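Aminotransferase class I and II (Streptococcus suis 89/1591, PDB 3OP7) probably transfers amino groups between amino acids and keto acids, using pyridoxal phosphate carried on a lysine of the chain. Local coordinates at residues Ala169-Arg173 with Thr174-Glu178; Leu274-Asn277 with Arg278-Glu282. All coordinates share one frame; numbering follows the deposited sequence.

Contact 1 of 2, residues Ala169-Arg173 with Thr174-Glu178; sequences AVMDR and TYLEE. With EDO (1,2-ethanediol), chain F; EDO (1,2-ethanediol), chain K.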
ATOM      1  N   ALA A 169     -25.357  -6.999  -4.848  1.00 29.90           N
ATOM      2  CA  ALA A 169     -26.099  -6.987  -6.123  1.00 30.04           C
ATOM      3  C   ALA A 169     -25.128  -6.794  -7.295  1.00 30.08           C
ATOM      4  O   ALA A 169     -24.104  -6.144  -7.142  1.00 28.94           O
ATOM      5  CB  ALA A 169     -27.141  -5.837  -6.138  1.00 30.97           C
ATOM      6  N   VAL A 170     -25.464  -7.338  -8.461  1.00 29.83           N
ATOM      7  CA  VAL A 170     -24.543  -7.331  -9.582  1.00 30.32           C
ATOM      8  C   VAL A 170     -25.224  -6.752 -10.847  1.00 30.46           C
ATOM      9  O   VAL A 170     -26.409  -6.916 -11.058  1.00 29.87           O
ATOM     10  CB  VAL A 170     -23.977  -8.786  -9.760  1.00 32.28           C
ATOM     11  CG1 VAL A 170     -24.993  -9.658 -10.529  1.00 31.73           C
ATOM     12  CG2 VAL A 170     -22.627  -8.823 -10.357  1.00 32.35           C
HETATM   13  N   MSE A 171     -24.450  -6.005 -11.621  1.00 28.08           N
HETATM   14  CA  MSE A 171     -24.848  -5.608 -12.971  1.00 28.12           C
HETATM   15  C   MSE A 171     -24.445  -6.668 -13.954  1.00 28.35           C
HETATM   16  O   MSE A 171     -23.262  -6.947 -14.124  1.00 27.43           O
HETATM   17  CB  MSE A 171     -24.158  -4.313 -13.385  1.00 26.41           C
HETATM   18  CG  MSE A 171     -24.458  -3.126 -12.501  1.00 26.31           C
HETATM   19 SE   MSE A 171     -23.156  -1.672 -12.733  0.75 23.49          SE
HETATM   20  CE  MSE A 171     -24.070  -0.350 -11.650  1.00 27.41           C
ATOM     21  N   ASP A 172     -25.397  -7.193 -14.678  1.00 30.22           N
ATOM     22  CA  ASP A 172     -25.072  -8.208 -15.668  1.00 32.19           C
ATOM     23  C   ASP A 172     -24.594  -7.577 -16.989  1.00 32.53           C
ATOM     24  O   ASP A 172     -24.490  -6.345 -17.126  1.00 29.91           O
ATOM     25  CB  ASP A 172     -26.235  -9.188 -15.851  1.00 33.67           C
ATOM     26  CG  ASP A 172     -27.471  -8.569 -16.466  1.00 36.67           C
ATOM     27  OD1 ASP A 172     -27.461  -7.425 -16.952  1.00 36.34           O
ATOM     28  OD2 ASP A 172     -28.483  -9.268 -16.478  1.00 38.34           O
ATOM     29  N   ARG A 173     -24.309  -8.422 -17.959  1.00 34.43           N
ATOM     30  CA  ARG A 173     -23.826  -7.970 -19.257  1.00 34.75           C
ATOM     31  C   ARG A 173     -24.756  -6.964 -19.921  1.00 35.57           C
ATOM     32  O   ARG A 173     -24.295  -5.975 -20.421  1.00 36.09           O
ATOM     33  CB  ARG A 173     -23.648  -9.156 -20.219  1.00 35.86           C
ATOM     34  CG  ARG A 173     -23.247  -8.753 -21.654  1.00 36.71           C
ATOM     35  CD  ARG A 173     -23.039  -9.982 -22.542  1.00 40.88           C
ATOM     36  NE  ARG A 173     -21.834 -10.725 -22.160  1.00 41.86           N
ATOM     37  CZ  ARG A 173     -20.595 -10.453 -22.571  1.00 42.90           C
ATOM     38  NH1 ARG A 173     -20.321  -9.424 -23.354  1.00 45.05           N
ATOM     39  NH2 ARG A 173     -19.617 -11.232 -22.189  1.00 46.35           N
ATOM     40  N   THR A 174     -26.048  -7.248 -19.960  1.00 35.77           N
ATOM     41  CA  THR A 174     -27.005  -6.345 -20.634  1.00 36.78           C
ATOM     42  C   THR A 174     -26.937  -4.928 -20.009  1.00 34.67           C
ATOM     43  O   THR A 174     -26.910  -3.919 -20.720  1.00 34.59           O
ATOM     44  CB  THR A 174     -28.415  -6.885 -20.547  1.00 38.52           C
ATOM     45  OG1 THR A 174     -28.449  -8.182 -21.166  1.00 40.50           O
ATOM     46  CG2 THR A 174     -29.432  -5.972 -21.280  1.00 38.72           C
ATOM     47  N   TYR A 175     -26.944  -4.881 -18.687  1.00 33.07           N
ATOM     48  CA  TYR A 175     -26.754  -3.635 -17.954  1.00 32.55           C
ATOM     49  C   TYR A 175     -25.437  -2.937 -18.223  1.00 31.59           C
ATOM     50  O   TYR A 175     -25.417  -1.731 -18.502  1.00 31.06           O
ATOM     51  CB  TYR A 175     -26.879  -3.891 -16.453  1.00 33.02           C
ATOM     52  CG  TYR A 175     -27.026  -2.625 -15.642  1.00 30.21           C
ATOM     53  CD1 TYR A 175     -25.950  -1.822 -15.367  1.00 32.94           C
ATOM     54  CD2 TYR A 175     -28.278  -2.248 -15.143  1.00 32.79           C
ATOM     55  CE1 TYR A 175     -26.112  -0.639 -14.621  1.00 31.66           C
ATOM     56  CE2 TYR A 175     -28.415  -1.105 -14.382  1.00 30.56           C
ATOM     57  CZ  TYR A 175     -27.336  -0.298 -14.161  1.00 30.69           C
ATOM     58  OH  TYR A 175     -27.502   0.839 -13.428  1.00 31.50           O
ATOM     59  N   LEU A 176     -24.325  -3.674 -18.092  1.00 30.32           N
ATOM     60  CA  LEU A 176     -23.010  -3.143 -18.345  1.00 30.38           C
ATOM     61  C   LEU A 176     -22.820  -2.569 -19.756  1.00 30.97           C
ATOM     62  O   LEU A 176     -22.104  -1.580 -19.926  1.00 29.42           O
ATOM     63  CB  LEU A 176     -21.899  -4.195 -18.085  1.00 29.63           C
ATOM     64  CG  LEU A 176     -21.703  -4.646 -16.640  1.00 30.74           C
ATOM     65  CD1 LEU A 176     -20.766  -5.875 -16.532  1.00 27.61           C
ATOM     66  CD2 LEU A 176     -21.171  -3.521 -15.709  1.00 27.87           C
ATOM     67  N   GLU A 177     -23.385  -3.224 -20.761  1.00 31.07           N
ATOM     68  CA  GLU A 177     -23.256  -2.766 -22.114  1.00 32.05           C
ATOM     69  C   GLU A 177     -23.934  -1.393 -22.275  1.00 32.39           C
ATOM     70  O   GLU A 177     -23.414  -0.545 -23.015  1.00 32.83           O
ATOM     71  CB  GLU A 177     -23.807  -3.841 -23.126  1.00 35.34           C
ATOM     72  CG  GLU A 177     -22.763  -4.995 -23.244  1.00 37.68           C
ATOM     73  CD  GLU A 177     -23.167  -6.206 -24.125  1.00 43.56           C
ATOM     74  OE1 GLU A 177     -24.346  -6.393 -24.402  1.00 43.53           O
ATOM     75  OE2 GLU A 177     -22.256  -6.999 -24.477  1.00 49.24           O
ATOM     76  N   GLU A 178     -25.072  -1.190 -21.602  1.00 31.74           N
ATOM     77  CA  GLU A 178     -25.789   0.084 -21.636  1.00 32.14           C
ATOM     78  C   GLU A 178     -25.011   1.186 -20.881  1.00 31.18           C
ATOM     79  O   GLU A 178     -24.889   2.326 -21.370  1.00 30.46           O
ATOM     80  CB  GLU A 178     -27.254  -0.098 -21.141  1.00 33.26           C
ATOM     81  CG  GLU A 178     -28.120   1.102 -21.500  1.00 34.14           C
ATOM     82  CD  GLU A 178     -29.571   0.975 -21.151  1.00 37.88           C
ATOM     83  OE1 GLU A 178     -30.061  -0.130 -20.841  1.00 38.06           O
ATOM     84  OE2 GLU A 178     -30.224   2.022 -21.172  1.00 38.08           O
TER
HETATM   85  C1  EDO F 403     -28.776  -8.738  -9.339  1.00 39.19           C
HETATM   86  O1  EDO F 403     -27.967  -8.833  -8.146  1.00 34.20           O
HETATM   87  C2  EDO F 403     -29.493  -7.386  -9.430  1.00 37.45           C
HETATM   88  O2  EDO F 403     -30.312  -7.143  -8.268  1.00 38.48           O
HETATM   89  C1  EDO K 408     -16.117 -12.884 -21.620  1.00 61.85           C
HETATM   90  O1  EDO K 408     -16.380 -11.954 -22.684  1.00 62.05           O
HETATM   91  C2  EDO K 408     -17.183 -12.753 -20.533  1.00 61.29           C
HETATM   92  O2  EDO K 408     -16.701 -13.013 -19.201  1.00 59.70           O
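M171 reaches from the loop onto the ring of Y175, four residues on. Its CB starts between two neighbours, 3.9 Å from CD2 of L176 and slightly nearer to CD1 of Y175. CG then makes the closest approach of the pair, 3.5 Å to CD1 of Y175. With chi2 extended (163°) the selenium stays on the same side of the ring, 4.6 Å from its centroid and oblique to the ring normal, a Met-aromatic contact made by selenomethionine. The extended chi3 sends the methyl CE on to CE1 of Y175, near the hydroxyl that bonds to the carbonyl of P142; W132 and L141 pack on both side chains.

The next residue, D172, turns the loop into helix. Its CG sits between its own N and carbonyl carbon (chi1 67°), which brings OD1 back to the backbone N of Y175 at 3.1 Å in an almost straight bond, while its carbonyl O takes N of L176 at 2.8 Å. One turn along the helix, R173 NH1 forms a salt bridge with E177 OE2, 3.3 Å; the oxygen lies in the guanidinium plane but is approached from above the carboxylate. NE of R173 has a second carboxylate, D203. With these two i to i+4 contacts beside it, the D172 bond to Y175 N is an N-cap, where the loop after strand 157-161 enters helix 173-184 of this PLP-dependent aminotransferase.

Contact 2 of 2, residues Leu274-Asn277 with Arg278-Glu282; sequences LERN and RHILE. With EDO (1,2-ethanediol), chain I.
L274 and R278 are joined by the first of four successive backbone bonds, R278 N to L274 O at 2.8 Å. The next two, from H279 to E275 and from I280 to R276, are long and weak, and the fourth, L281 N to N277 O, is short once more, 2.9 Å.

Among the polar side chains, R276 and N277 act as neighbours. NH1 of R276 gives a hydrogen bond to OD1 of N277 at 2.8 Å, on a lone pair in the carbonyl plane. Both go on to other parts of the chain: R276 pairs with E36, and ND2 of N277 bonds to T223 O and S225 OG, just after the PLP-bearing K222. R278, bent at chi3 (-63°), lays NH1 against OE2 of E282 at 2.8 Å in a salt bridge, with the oxygen in the guanidinium plane. E275 and R278 stay beyond salt-bridge range; an ethanediol, probably from the crystallisation liquor, spans them, its O2 donating to E275 OE2 at 2.8 Å and weakly accepting from R278 NE.

The van der Waals contacts set carbon against polar groups. CD1 of I280 lies over one face of the R276 guanidinium, offset toward its rim and 3.8 Å from NH1, and touches OD1 of N277 as well. H279 makes a close carbon-to-oxygen approach, CD2 to E275 O at 3.1 Å. The i to i+4 backbone bonds are those of an alpha-helix, here the long helix 270-294, one side of which meets the loop following the cofactor lysine.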
ATOM      1  N   LEU A 274     -12.308 -21.908  -6.221  1.00 31.01           N
ATOM      2  CA  LEU A 274     -13.683 -21.559  -6.530  1.00 32.67           C
ATOM      3  C   LEU A 274     -14.636 -22.660  -6.096  1.00 33.83           C
ATOM      4  O   LEU A 274     -15.733 -22.397  -5.588  1.00 35.12           O
ATOM      5  CB  LEU A 274     -13.861 -21.273  -8.021  1.00 32.22           C
ATOM      6  CG  LEU A 274     -13.195 -19.977  -8.518  1.00 31.28           C
ATOM      7  CD1 LEU A 274     -13.399 -19.816 -10.023  1.00 31.66           C
ATOM      8  CD2 LEU A 274     -13.660 -18.712  -7.800  1.00 32.60           C
ATOM      9  N   GLU A 275     -14.226 -23.902  -6.296  1.00 34.82           N
ATOM     10  CA  GLU A 275     -15.090 -25.029  -5.953  1.00 36.10           C
ATOM     11  C   GLU A 275     -15.294 -25.132  -4.444  1.00 35.40           C
ATOM     12  O   GLU A 275     -16.423 -25.330  -3.985  1.00 36.30           O
ATOM     13  CB  GLU A 275     -14.539 -26.291  -6.593  1.00 38.49           C
ATOM     14  CG  GLU A 275     -15.130 -26.516  -7.998  1.00 46.29           C
ATOM     15  CD  GLU A 275     -16.633 -26.849  -7.946  1.00 54.57           C
ATOM     16  OE1 GLU A 275     -17.011 -27.835  -7.271  1.00 62.98           O
ATOM     17  OE2 GLU A 275     -17.444 -26.112  -8.556  1.00 60.15           O
ATOM     18  N   ARG A 276     -14.209 -24.948  -3.680  1.00 34.83           N
ATOM     19  CA  ARG A 276     -14.265 -24.864  -2.222  1.00 34.39           C
ATOM     20  C   ARG A 276     -15.234 -23.760  -1.802  1.00 33.78           C
ATOM     21  O   ARG A 276     -16.090 -23.980  -0.963  1.00 34.66           O
ATOM     22  CB  ARG A 276     -12.894 -24.560  -1.636  1.00 33.47           C
ATOM     23  CG  ARG A 276     -12.849 -24.349  -0.112  1.00 33.98           C
ATOM     24  CD  ARG A 276     -11.610 -23.599   0.255  1.00 35.00           C
ATOM     25  NE  ARG A 276     -11.425 -23.368   1.697  1.00 34.97           N
ATOM     26  CZ  ARG A 276     -11.582 -22.197   2.309  1.00 33.76           C
ATOM     27  NH1 ARG A 276     -11.992 -21.125   1.645  1.00 30.95           N
ATOM     28  NH2 ARG A 276     -11.314 -22.101   3.607  1.00 33.97           N
ATOM     29  N   ASN A 277     -15.047 -22.576  -2.368  1.00 32.35           N
ATOM     30  CA  ASN A 277     -15.795 -21.406  -1.962  1.00 32.15           C
ATOM     31  C   ASN A 277     -17.240 -21.391  -2.396  1.00 33.00           C
ATOM     32  O   ASN A 277     -18.075 -20.832  -1.675  1.00 32.15           O
ATOM     33  CB  ASN A 277     -15.021 -20.133  -2.328  1.00 30.29           C
ATOM     34  CG  ASN A 277     -13.864 -19.954  -1.425  1.00 29.74           C
ATOM     35  OD1 ASN A 277     -13.684 -20.793  -0.555  1.00 29.51           O
ATOM     36  ND2 ASN A 277     -13.070 -18.870  -1.585  1.00 26.38           N
ATOM     37  N   ARG A 278     -17.543 -22.036  -3.527  1.00 34.98           N
ATOM     38  CA  ARG A 278     -18.945 -22.245  -3.943  1.00 36.17           C
ATOM     39  C   ARG A 278     -19.747 -23.003  -2.883  1.00 37.99           C
ATOM     40  O   ARG A 278     -20.870 -22.630  -2.558  1.00 36.93           O
ATOM     41  CB  ARG A 278     -19.060 -22.983  -5.289  1.00 37.26           C
ATOM     42  CG  ARG A 278     -20.537 -23.339  -5.658  1.00 40.51           C
ATOM     43  CD  ARG A 278     -20.717 -23.884  -7.091  1.00 44.81           C
ATOM     44  NE  ARG A 278     -20.347 -22.890  -8.093  1.00 46.66           N
ATOM     45  CZ  ARG A 278     -21.116 -21.856  -8.458  1.00 48.81           C
ATOM     46  NH1 ARG A 278     -22.335 -21.678  -7.929  1.00 48.69           N
ATOM     47  NH2 ARG A 278     -20.686 -21.007  -9.375  1.00 48.45           N
ATOM     48  N   HIS A 279     -19.186 -24.080  -2.346  1.00 38.82           N
ATOM     49  CA  HIS A 279     -19.858 -24.836  -1.304  1.00 40.17           C
ATOM     50  C   HIS A 279     -20.146 -23.991  -0.058  1.00 38.31           C
ATOM     51  O   HIS A 279     -21.243 -24.032   0.507  1.00 39.69           O
ATOM     52  CB  HIS A 279     -19.035 -26.077  -0.911  1.00 41.97           C
ATOM     53  CG  HIS A 279     -18.961 -27.131  -1.976  1.00 46.68           C
ATOM     54  ND1 HIS A 279     -20.073 -27.813  -2.436  1.00 54.31           N
ATOM     55  CD2 HIS A 279     -17.897 -27.663  -2.631  1.00 50.47           C
ATOM     56  CE1 HIS A 279     -19.698 -28.699  -3.345  1.00 55.52           C
ATOM     57  NE2 HIS A 279     -18.382 -28.637  -3.471  1.00 52.25           N
ATOM     58  N   ILE A 280     -19.172 -23.217   0.376  1.00 35.05           N
ATOM     59  CA  ILE A 280     -19.361 -22.390   1.553  1.00 34.83           C
ATOM     60  C   ILE A 280     -20.426 -21.330   1.315  1.00 35.36           C
ATOM     61  O   ILE A 280     -21.375 -21.205   2.089  1.00 37.58           O
ATOM     62  CB  ILE A 280     -18.060 -21.641   1.906  1.00 32.50           C
ATOM     63  CG1 ILE A 280     -16.981 -22.652   2.326  1.00 33.27           C
ATOM     64  CG2 ILE A 280     -18.347 -20.583   3.000  1.00 32.19           C
ATOM     65  CD1 ILE A 280     -15.560 -22.088   2.308  1.00 32.64           C
ATOM     66  N   LEU A 281     -20.286 -20.589   0.221  1.00 35.07           N
ATOM     67  CA  LEU A 281     -21.333 -19.615  -0.178  1.00 35.76           C
ATOM     68  C   LEU A 281     -22.747 -20.187  -0.279  1.00 37.14           C
ATOM     69  O   LEU A 281     -23.691 -19.631   0.319  1.00 36.80           O
ATOM     70  CB  LEU A 281     -20.970 -18.963  -1.513  1.00 33.36           C
ATOM     71  CG  LEU A 281     -19.890 -17.928  -1.468  1.00 32.32           C
ATOM     72  CD1 LEU A 281     -19.499 -17.615  -2.907  1.00 31.02           C
ATOM     73  CD2 LEU A 281     -20.450 -16.697  -0.756  1.00 35.12           C
ATOM     74  N   GLU A 282     -22.938 -21.273  -1.025  1.00 39.70           N
ATOM     75  CA  GLU A 282     -24.279 -21.819  -1.229  1.00 42.19           C
ATOM     76  C   GLU A 282     -24.886 -22.382   0.058  1.00 42.74           C
ATOM     77  O   GLU A 282     -26.018 -22.103   0.380  1.00 44.80           O
ATOM     78  CB  GLU A 282     -24.270 -22.907  -2.316  1.00 43.03           C
ATOM     79  CG  GLU A 282     -23.797 -22.381  -3.675  1.00 41.78           C
ATOM     80  CD  GLU A 282     -23.818 -23.440  -4.774  1.00 43.21           C
ATOM     81  OE1 GLU A 282     -23.923 -24.631  -4.447  1.00 46.07           O
ATOM     82  OE2 GLU A 282     -23.725 -23.073  -5.965  1.00 40.72           O
TER
HETATM   83  C1  EDO I 406     -17.337 -21.336 -10.195  1.00 59.02           C
HETATM   84  O1  EDO I 406     -17.644 -20.841 -11.495  1.00 60.24           O
HETATM   85  C2  EDO I 406     -17.351 -22.860 -10.227  1.00 59.83           C
HETATM   86  O2  EDO I 406     -17.191 -23.387  -8.905  1.00 59.18           O

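Overall arrangement
Contact 1 comes first along the chain and contact 2 about a hundred residues later, both within the part of the chain that belongs to the class I and II aminotransferase family. Their centres lie 23 Å apart and their nearest atoms about 12 Å, so they do not touch; each is about 17 Å from the centre of the chain. Contact 1 starts helix 173-184, which connects parallel strands 157-161 and 189-193 of the eight-stranded mixed sheet, a beta-alpha-beta crossover. Contact 2 belongs to helix 270-294, which leads on to strand 298-300 of the four-stranded antiparallel sheet. The loop holding the cofactor lysine falls between them in sequence, and contact 2 bonds to it through N277.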